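PDB 3KD4: putative protease from Parabacteroides distasonis ATCC 8503, which is a putative exported protease whose substrate and biological role remain uncharacterised. Local coordinates for residues 222-235 against 288-301. Residues are numbered along the deposited sequence; the frame is centred on the assembly and turned at random.
Sequences LKESQGYESKTFAQ and LEIAQLLNVMLNAA
Leu222 meets the helix 288-300 at two residues: its CD2 lies 4.0 Å from Leu288 CG, and its CD1 rests 3.6 Å from Gln292 OE1. The Gln292 chain bends at chi2 (61°), placing its amide obliquely across Leu222, where NE2 gives both hydrogens to water: one water also donates to Leu222 O, the other is shared with Lys223 NZ, which also pairs with Asp219. After the loop, Gly227 takes the N-cap position of the next helix. Ser230 sets OG against Leu293 CD1 while hydrogen-bonding Asp277. The extended Lys231 chain crosses Val296 at about a right angle, CG to CG1 3.5 Å, and carries NZ to Gln226 O, to which it donates a hydrogen bond. Ala300 CB sits tightly against Lys231 CA at 3.5 Å. The selenomethionine Met297, bent at chi3, brings CE within 4.1 Å of Phe233 CD2. Ala234 is the small residue at the crossing, CB 3.7 Å from Met297 CB. Gln235 NE2 closes the contact by donating to Ala300 O (3.2 Å, 156°), the acceptor lying in its amide plane. Axes 7.9 Å apart at -50°, with alanines at the crossing, describe close helix-helix packing within a helical layer that includes helices 244-258 and 276-282, beside strand 305-312.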
ATOM      1  N   LEU A 222      -1.769  20.049  11.878  1.00 26.43           N
ATOM      2  CA  LEU A 222      -3.062  19.377  12.048  1.00 26.87           C
ATOM      3  C   LEU A 222      -3.907  20.134  13.062  1.00 28.55           C
ATOM      4  O   LEU A 222      -5.118  20.282  12.866  1.00 28.97           O
ATOM      5  CB  LEU A 222      -2.892  17.932  12.479  1.00 25.98           C
ATOM      6  CG  LEU A 222      -2.384  16.967  11.414  1.00 25.29           C
ATOM      7  CD1 LEU A 222      -2.375  15.550  11.929  1.00 22.67           C
ATOM      8  CD2 LEU A 222      -3.205  17.061  10.157  1.00 26.31           C
ATOM      9  N   LYS A 223      -3.251  20.630  14.117  1.00 29.68           N
ATOM     10  CA  LYS A 223      -3.918  21.282  15.247  1.00 30.85           C
ATOM     11  C   LYS A 223      -4.249  22.747  14.997  1.00 31.87           C
ATOM     12  O   LYS A 223      -4.914  23.356  15.804  1.00 32.08           O
ATOM     13  CB  LYS A 223      -3.085  21.153  16.527  1.00 30.52           C
ATOM     14  CG  LYS A 223      -3.008  19.732  17.113  1.00 31.95           C
ATOM     15  CD  LYS A 223      -1.839  19.592  18.086  1.00 34.09           C
ATOM     16  CE  LYS A 223      -2.007  18.468  19.153  1.00 35.67           C
ATOM     17  NZ  LYS A 223      -2.265  17.019  18.734  1.00 34.93           N
ATOM     18  N   GLU A 224      -3.830  23.294  13.871  1.00 34.04           N
ATOM     19  CA  GLU A 224      -4.093  24.685  13.544  1.00 35.81           C
ATOM     20  C   GLU A 224      -5.578  25.047  13.440  1.00 36.18           C
ATOM     21  O   GLU A 224      -5.902  26.164  13.746  1.00 36.56           O
ATOM     22  CB  GLU A 224      -3.407  25.097  12.237  1.00 36.07           C
ATOM     23  CG  GLU A 224      -1.942  25.508  12.393  1.00 40.61           C
ATOM     24  CD  GLU A 224      -1.218  25.661  11.054  1.00 45.63           C
ATOM     25  OE1 GLU A 224      -1.899  25.672   9.996  1.00 47.65           O
ATOM     26  OE2 GLU A 224       0.039  25.749  11.062  1.00 51.29           O
ATOM     27  N   SER A 225      -6.466  24.168  12.981  1.00 36.45           N
ATOM     28  CA  SER A 225      -7.920  24.521  13.045  1.00 37.60           C
ATOM     29  C   SER A 225      -8.497  24.270  14.448  1.00 37.12           C
ATOM     30  O   SER A 225      -8.106  23.336  15.103  1.00 37.60           O
ATOM     31  CB  SER A 225      -8.764  23.779  12.006  1.00 37.40           C
ATOM     32  OG  SER A 225      -8.542  22.394  12.072  1.00 39.87           O
ATOM     33  N   GLN A 226      -9.415  25.123  14.899  1.00 37.01           N
ATOM     34  CA  GLN A 226     -10.039  24.977  16.231  1.00 36.16           C
ATOM     35  C   GLN A 226     -10.864  23.692  16.372  1.00 35.41           C
ATOM     36  O   GLN A 226     -10.969  23.175  17.499  1.00 36.74           O
ATOM     37  CB  GLN A 226     -10.941  26.188  16.557  1.00 36.42           C
ATOM     38  N   GLY A 227     -11.472  23.183  15.278  1.00 32.71           N
ATOM     39  CA  GLY A 227     -12.271  21.952  15.368  1.00 31.21           C
ATOM     40  C   GLY A 227     -13.393  22.035  16.408  1.00 30.24           C
ATOM     41  O   GLY A 227     -13.800  21.037  16.988  1.00 28.73           O
ATOM     42  N   TYR A 228     -13.898  23.237  16.630  1.00 29.43           N
ATOM     43  CA  TYR A 228     -14.899  23.479  17.678  1.00 29.50           C
ATOM     44  C   TYR A 228     -16.149  22.619  17.507  1.00 27.51           C
ATOM     45  O   TYR A 228     -16.572  21.951  18.436  1.00 26.85           O
ATOM     46  CB  TYR A 228     -15.307  24.961  17.740  1.00 30.14           C
ATOM     47  CG  TYR A 228     -16.454  25.159  18.721  1.00 34.68           C
ATOM     48  CD1 TYR A 228     -16.219  25.208  20.107  1.00 38.35           C
ATOM     49  CD2 TYR A 228     -17.774  25.215  18.279  1.00 38.24           C
ATOM     50  CE1 TYR A 228     -17.255  25.350  21.012  1.00 39.81           C
ATOM     51  CE2 TYR A 228     -18.828  25.338  19.189  1.00 40.15           C
ATOM     52  CZ  TYR A 228     -18.559  25.409  20.552  1.00 41.38           C
ATOM     53  OH  TYR A 228     -19.601  25.561  21.468  1.00 45.44           O
ATOM     54  N   GLU A 229     -16.725  22.641  16.315  1.00 25.84           N
ATOM     55  CA  GLU A 229     -17.901  21.850  16.039  1.00 25.56           C
ATOM     56  C   GLU A 229     -17.649  20.344  16.193  1.00 23.93           C
ATOM     57  O   GLU A 229     -18.483  19.623  16.749  1.00 23.29           O
ATOM     58  CB  GLU A 229     -18.452  22.144  14.651  1.00 25.81           C
ATOM     59  CG  GLU A 229     -19.546  21.102  14.194  1.00 30.57           C
ATOM     60  CD  GLU A 229     -20.291  21.488  12.886  1.00 37.22           C
ATOM     61  OE1 GLU A 229     -20.221  22.689  12.506  1.00 40.77           O
ATOM     62  OE2 GLU A 229     -20.929  20.587  12.249  1.00 37.00           O
ATOM     63  N   SER A 230     -16.508  19.882  15.696  1.00 22.31           N
ATOM     64  CA  SER A 230     -16.165  18.479  15.734  1.00 21.04           C
ATOM     65  C   SER A 230     -16.067  18.004  17.189  1.00 20.77           C
ATOM     66  O   SER A 230     -16.572  16.940  17.543  1.00 19.34           O
ATOM     67  CB  SER A 230     -14.878  18.234  14.953  1.00 20.75           C
ATOM     68  OG  SER A 230     -15.030  18.566  13.555  1.00 20.58           O
ATOM     69  N   LYS A 231     -15.430  18.809  18.037  1.00 21.25           N
ATOM     70  CA  LYS A 231     -15.333  18.483  19.448  1.00 21.17           C
ATOM     71  C   LYS A 231     -16.709  18.497  20.129  1.00 20.90           C
ATOM     72  O   LYS A 231     -17.022  17.623  20.905  1.00 20.74           O
ATOM     73  CB  LYS A 231     -14.411  19.456  20.163  1.00 21.67           C
ATOM     74  CG  LYS A 231     -12.929  19.327  19.744  1.00 23.88           C
ATOM     75  CD  LYS A 231     -12.139  20.551  20.180  1.00 27.62           C
ATOM     76  CE  LYS A 231     -10.671  20.422  19.808  1.00 30.70           C
ATOM     77  NZ  LYS A 231      -9.907  21.671  20.127  1.00 35.15           N
ATOM     78  N   THR A 232     -17.505  19.518  19.854  1.00 21.50           N
ATOM     79  CA  THR A 232     -18.813  19.665  20.501  1.00 20.86           C
ATOM     80  C   THR A 232     -19.685  18.528  20.054  1.00 20.59           C
ATOM     81  O   THR A 232     -20.307  17.877  20.887  1.00 21.19           O
ATOM     82  CB  THR A 232     -19.456  21.028  20.215  1.00 21.57           C
ATOM     83  OG1 THR A 232     -18.585  22.061  20.689  1.00 21.32           O
ATOM     84  CG2 THR A 232     -20.841  21.155  20.914  1.00 20.58           C
ATOM     85  N   PHE A 233     -19.685  18.251  18.752  1.00 20.54           N
ATOM     86  CA  PHE A 233     -20.468  17.127  18.193  1.00 20.18           C
ATOM     87  C   PHE A 233     -20.084  15.785  18.815  1.00 20.56           C
ATOM     88  O   PHE A 233     -20.962  14.962  19.107  1.00 20.35           O
ATOM     89  CB  PHE A 233     -20.283  17.085  16.683  1.00 19.55           C
ATOM     90  CG  PHE A 233     -21.245  16.196  15.927  1.00 19.89           C
ATOM     91  CD1 PHE A 233     -22.505  15.842  16.416  1.00 18.95           C
ATOM     92  CD2 PHE A 233     -20.896  15.762  14.669  1.00 20.78           C
ATOM     93  CE1 PHE A 233     -23.357  15.048  15.653  1.00 20.21           C
ATOM     94  CE2 PHE A 233     -21.750  14.965  13.908  1.00 23.47           C
ATOM     95  CZ  PHE A 233     -22.995  14.620  14.400  1.00 20.51           C
ATOM     96  N   ALA A 234     -18.782  15.567  19.007  1.00 21.12           N
ATOM     97  CA  ALA A 234     -18.258  14.325  19.609  1.00 21.64           C
ATOM     98  C   ALA A 234     -18.833  14.141  21.008  1.00 21.94           C
ATOM     99  O   ALA A 234     -19.279  13.052  21.368  1.00 21.16           O
ATOM    100  CB  ALA A 234     -16.689  14.353  19.660  1.00 21.05           C
ATOM    101  N   GLN A 235     -18.848  15.232  21.766  1.00 22.29           N
ATOM    102  CA  GLN A 235     -19.417  15.223  23.108  1.00 24.04           C
ATOM    103  C   GLN A 235     -20.931  14.971  23.111  1.00 22.55           C
ATOM    104  O   GLN A 235     -21.403  14.098  23.829  1.00 22.47           O
ATOM    105  CB  GLN A 235     -19.086  16.527  23.837  1.00 24.88           C
ATOM    106  CG  GLN A 235     -17.582  16.693  24.020  1.00 28.99           C
ATOM    107  CD  GLN A 235     -17.210  18.050  24.555  1.00 34.82           C
ATOM    108  OE1 GLN A 235     -18.008  18.997  24.524  1.00 39.30           O
ATOM    109  NE2 GLN A 235     -15.988  18.161  25.050  1.00 38.20           N
ATOM    110  N   LEU A 288      -5.355  11.614   5.887  1.00 17.55           N
ATOM    111  CA  LEU A 288      -4.791  12.473   6.902  1.00 17.35           C
ATOM    112  C   LEU A 288      -5.906  13.273   7.600  1.00 17.23           C
ATOM    113  O   LEU A 288      -5.916  13.397   8.817  1.00 16.16           O
ATOM    114  CB  LEU A 288      -3.758  13.409   6.288  1.00 17.20           C
ATOM    115  CG  LEU A 288      -3.043  14.387   7.222  1.00 17.83           C
ATOM    116  CD1 LEU A 288      -2.233  13.626   8.282  1.00 15.65           C
ATOM    117  CD2 LEU A 288      -2.131  15.369   6.402  1.00 15.66           C
ATOM    118  N   GLU A 289      -6.818  13.819   6.813  1.00 17.68           N
ATOM    119  CA  GLU A 289      -7.977  14.548   7.350  1.00 17.60           C
ATOM    120  C   GLU A 289      -8.854  13.653   8.215  1.00 17.70           C
ATOM    121  O   GLU A 289      -9.298  14.054   9.288  1.00 17.95           O
ATOM    122  CB  GLU A 289      -8.805  15.143   6.210  1.00 17.94           C
ATOM    123  CG  GLU A 289      -8.197  16.406   5.623  1.00 18.83           C
ATOM    124  CD  GLU A 289      -8.891  16.897   4.340  1.00 22.74           C
ATOM    125  OE1 GLU A 289      -9.641  16.104   3.722  1.00 21.47           O
ATOM    126  OE2 GLU A 289      -8.709  18.085   3.966  1.00 21.92           O
ATOM    127  N   ILE A 290      -9.122  12.441   7.744  1.00 17.81           N
ATOM    128  CA  ILE A 290      -9.961  11.521   8.496  1.00 18.17           C
ATOM    129  C   ILE A 290      -9.299  11.093   9.803  1.00 17.76           C
ATOM    130  O   ILE A 290      -9.934  11.084  10.872  1.00 17.64           O
ATOM    131  CB  ILE A 290     -10.392  10.305   7.609  1.00 19.34           C
ATOM    132  CG1 ILE A 290     -11.312  10.789   6.476  1.00 19.64           C
ATOM    133  CG2 ILE A 290     -11.106   9.216   8.448  1.00 18.52           C
ATOM    134  CD1 ILE A 290     -11.544   9.731   5.347  1.00 24.37           C
ATOM    135  N   ALA A 291      -8.014  10.800   9.740  1.00 17.69           N
ATOM    136  CA  ALA A 291      -7.270  10.452  10.936  1.00 17.54           C
ATOM    137  C   ALA A 291      -7.350  11.561  11.991  1.00 16.56           C
ATOM    138  O   ALA A 291      -7.528  11.274  13.162  1.00 15.62           O
ATOM    139  CB  ALA A 291      -5.805  10.171  10.585  1.00 18.37           C
ATOM    140  N   GLN A 292      -7.202  12.815  11.579  1.00 17.11           N
ATOM    141  CA  GLN A 292      -7.219  13.944  12.532  1.00 16.59           C
ATOM    142  C   GLN A 292      -8.608  14.208  13.044  1.00 16.79           C
ATOM    143  O   GLN A 292      -8.778  14.512  14.217  1.00 17.46           O
ATOM    144  CB  GLN A 292      -6.625  15.222  11.926  1.00 17.01           C
ATOM    145  CG  GLN A 292      -6.576  16.426  12.879  1.00 17.82           C
ATOM    146  CD  GLN A 292      -5.735  16.226  14.129  1.00 19.10           C
ATOM    147  OE1 GLN A 292      -5.085  15.203  14.297  1.00 20.10           O
ATOM    148  NE2 GLN A 292      -5.733  17.234  15.007  1.00 18.01           N
ATOM    149  N   LEU A 293      -9.613  14.072  12.177  1.00 16.89           N
ATOM    150  CA  LEU A 293     -11.005  14.238  12.608  1.00 16.35           C
ATOM    151  C   LEU A 293     -11.382  13.230  13.722  1.00 16.13           C
ATOM    152  O   LEU A 293     -11.950  13.578  14.778  1.00 15.85           O
ATOM    153  CB  LEU A 293     -11.944  14.085  11.406  1.00 16.70           C
ATOM    154  CG  LEU A 293     -13.430  14.197  11.759  1.00 16.61           C
ATOM    155  CD1 LEU A 293     -13.688  15.551  12.472  1.00 14.47           C
ATOM    156  CD2 LEU A 293     -14.364  14.010  10.522  1.00 16.30           C
ATOM    157  N   LEU A 294     -11.044  11.977  13.486  1.00 16.09           N
ATOM    158  CA  LEU A 294     -11.300  10.912  14.445  1.00 16.34           C
ATOM    159  C   LEU A 294     -10.539  11.199  15.760  1.00 16.81           C
ATOM    160  O   LEU A 294     -11.093  11.135  16.840  1.00 16.21           O
ATOM    161  CB  LEU A 294     -10.847   9.597  13.800  1.00 16.46           C
ATOM    162  CG  LEU A 294     -10.926   8.268  14.542  1.00 18.48           C
ATOM    163  CD1 LEU A 294     -12.370   7.943  14.982  1.00 17.41           C
ATOM    164  CD2 LEU A 294     -10.303   7.151  13.666  1.00 18.79           C
ATOM    165  N   ASN A 295      -9.252  11.528  15.647  1.00 17.75           N
ATOM    166  CA  ASN A 295      -8.451  11.903  16.815  1.00 18.32           C
ATOM    167  C   ASN A 295      -9.066  13.071  17.621  1.00 18.33           C
ATOM    168  O   ASN A 295      -9.195  12.986  18.855  1.00 19.44           O
ATOM    169  CB  ASN A 295      -7.030  12.248  16.337  1.00 19.23           C
ATOM    170  CG  ASN A 295      -6.102  12.601  17.470  1.00 19.18           C
ATOM    171  OD1 ASN A 295      -5.975  11.860  18.442  1.00 21.17           O
ATOM    172  ND2 ASN A 295      -5.473  13.757  17.360  1.00 19.56           N
ATOM    173  N   VAL A 296      -9.461  14.136  16.936  1.00 17.38           N
ATOM    174  CA  VAL A 296     -10.071  15.299  17.602  1.00 18.28           C
ATOM    175  C   VAL A 296     -11.368  14.890  18.316  1.00 18.02           C
ATOM    176  O   VAL A 296     -11.609  15.256  19.459  1.00 17.33           O
ATOM    177  CB  VAL A 296     -10.379  16.413  16.598  1.00 18.59           C
ATOM    178  CG1 VAL A 296     -11.343  17.453  17.195  1.00 17.83           C
ATOM    179  CG2 VAL A 296      -9.055  17.065  16.104  1.00 19.67           C
HETATM  180  N   MSE A 297     -12.176  14.086  17.648  1.00 18.41           N
HETATM  181  CA  MSE A 297     -13.477  13.712  18.204  1.00 18.53           C
HETATM  182  C   MSE A 297     -13.300  12.734  19.362  1.00 19.16           C
HETATM  183  O   MSE A 297     -13.927  12.897  20.420  1.00 19.41           O
HETATM  184  CB  MSE A 297     -14.364  13.139  17.109  1.00 18.03           C
HETATM  185  CG  MSE A 297     -14.774  14.178  16.120  1.00 18.64           C
HETATM  186 SE   MSE A 297     -16.088  13.556  14.781  0.75 16.20          SE
HETATM  187  CE  MSE A 297     -17.655  13.701  15.956  1.00 16.86           C
ATOM    188  N   LEU A 298     -12.455  11.716  19.185  1.00 18.94           N
ATOM    189  CA  LEU A 298     -12.164  10.799  20.309  1.00 19.77           C
ATOM    190  C   LEU A 298     -11.673  11.546  21.549  1.00 19.98           C
ATOM    191  O   LEU A 298     -12.214  11.364  22.640  1.00 19.97           O
ATOM    192  CB  LEU A 298     -11.156   9.726  19.925  1.00 19.93           C
ATOM    193  CG  LEU A 298     -11.645   8.724  18.878  1.00 21.22           C
ATOM    194  CD1 LEU A 298     -10.454   7.878  18.376  1.00 19.56           C
ATOM    195  CD2 LEU A 298     -12.759   7.848  19.441  1.00 20.89           C
ATOM    196  N   ASN A 299     -10.674  12.413  21.385  1.00 20.68           N
ATOM    197  CA  ASN A 299     -10.181  13.193  22.524  1.00 21.65           C
ATOM    198  C   ASN A 299     -11.263  14.053  23.157  1.00 22.13           C
ATOM    199  O   ASN A 299     -11.341  14.129  24.384  1.00 22.83           O
ATOM    200  CB  ASN A 299      -8.979  14.034  22.148  1.00 21.22           C
ATOM    201  CG  ASN A 299      -7.701  13.208  22.102  1.00 22.34           C
ATOM    202  OD1 ASN A 299      -7.241  12.730  23.123  1.00 19.91           O
ATOM    203  ND2 ASN A 299      -7.150  13.020  20.911  1.00 19.09           N
ATOM    204  N   ALA A 300     -12.104  14.673  22.332  1.00 21.97           N
ATOM    205  CA  ALA A 300     -13.152  15.548  22.854  1.00 22.29           C
ATOM    206  C   ALA A 300     -14.141  14.726  23.654  1.00 22.75           C
ATOM    207  O   ALA A 300     -14.747  15.240  24.593  1.00 24.32           O
ATOM    208  CB  ALA A 300     -13.846  16.325  21.713  1.00 21.09           C
ATOM    209  N   ALA A 301     -14.293  13.452  23.286  1.00 23.06           N
ATOM    210  CA  ALA A 301     -15.179  12.528  23.965  1.00 23.00           C
ATOM    211  C   ALA A 301     -14.602  11.866  25.217  1.00 23.96           C
ATOM    212  O   ALA A 301     -15.278  11.040  25.818  1.00 25.13           O
ATOM    213  CB  ALA A 301     -15.658  11.449  22.991  1.00 21.91           C
TER
HETATM  214  O   HOH W   1      -7.379  19.709  14.461  1.00 36.48           O
HETATM  215  O   HOH W   2      -5.003  17.117  17.815  1.00 34.35           O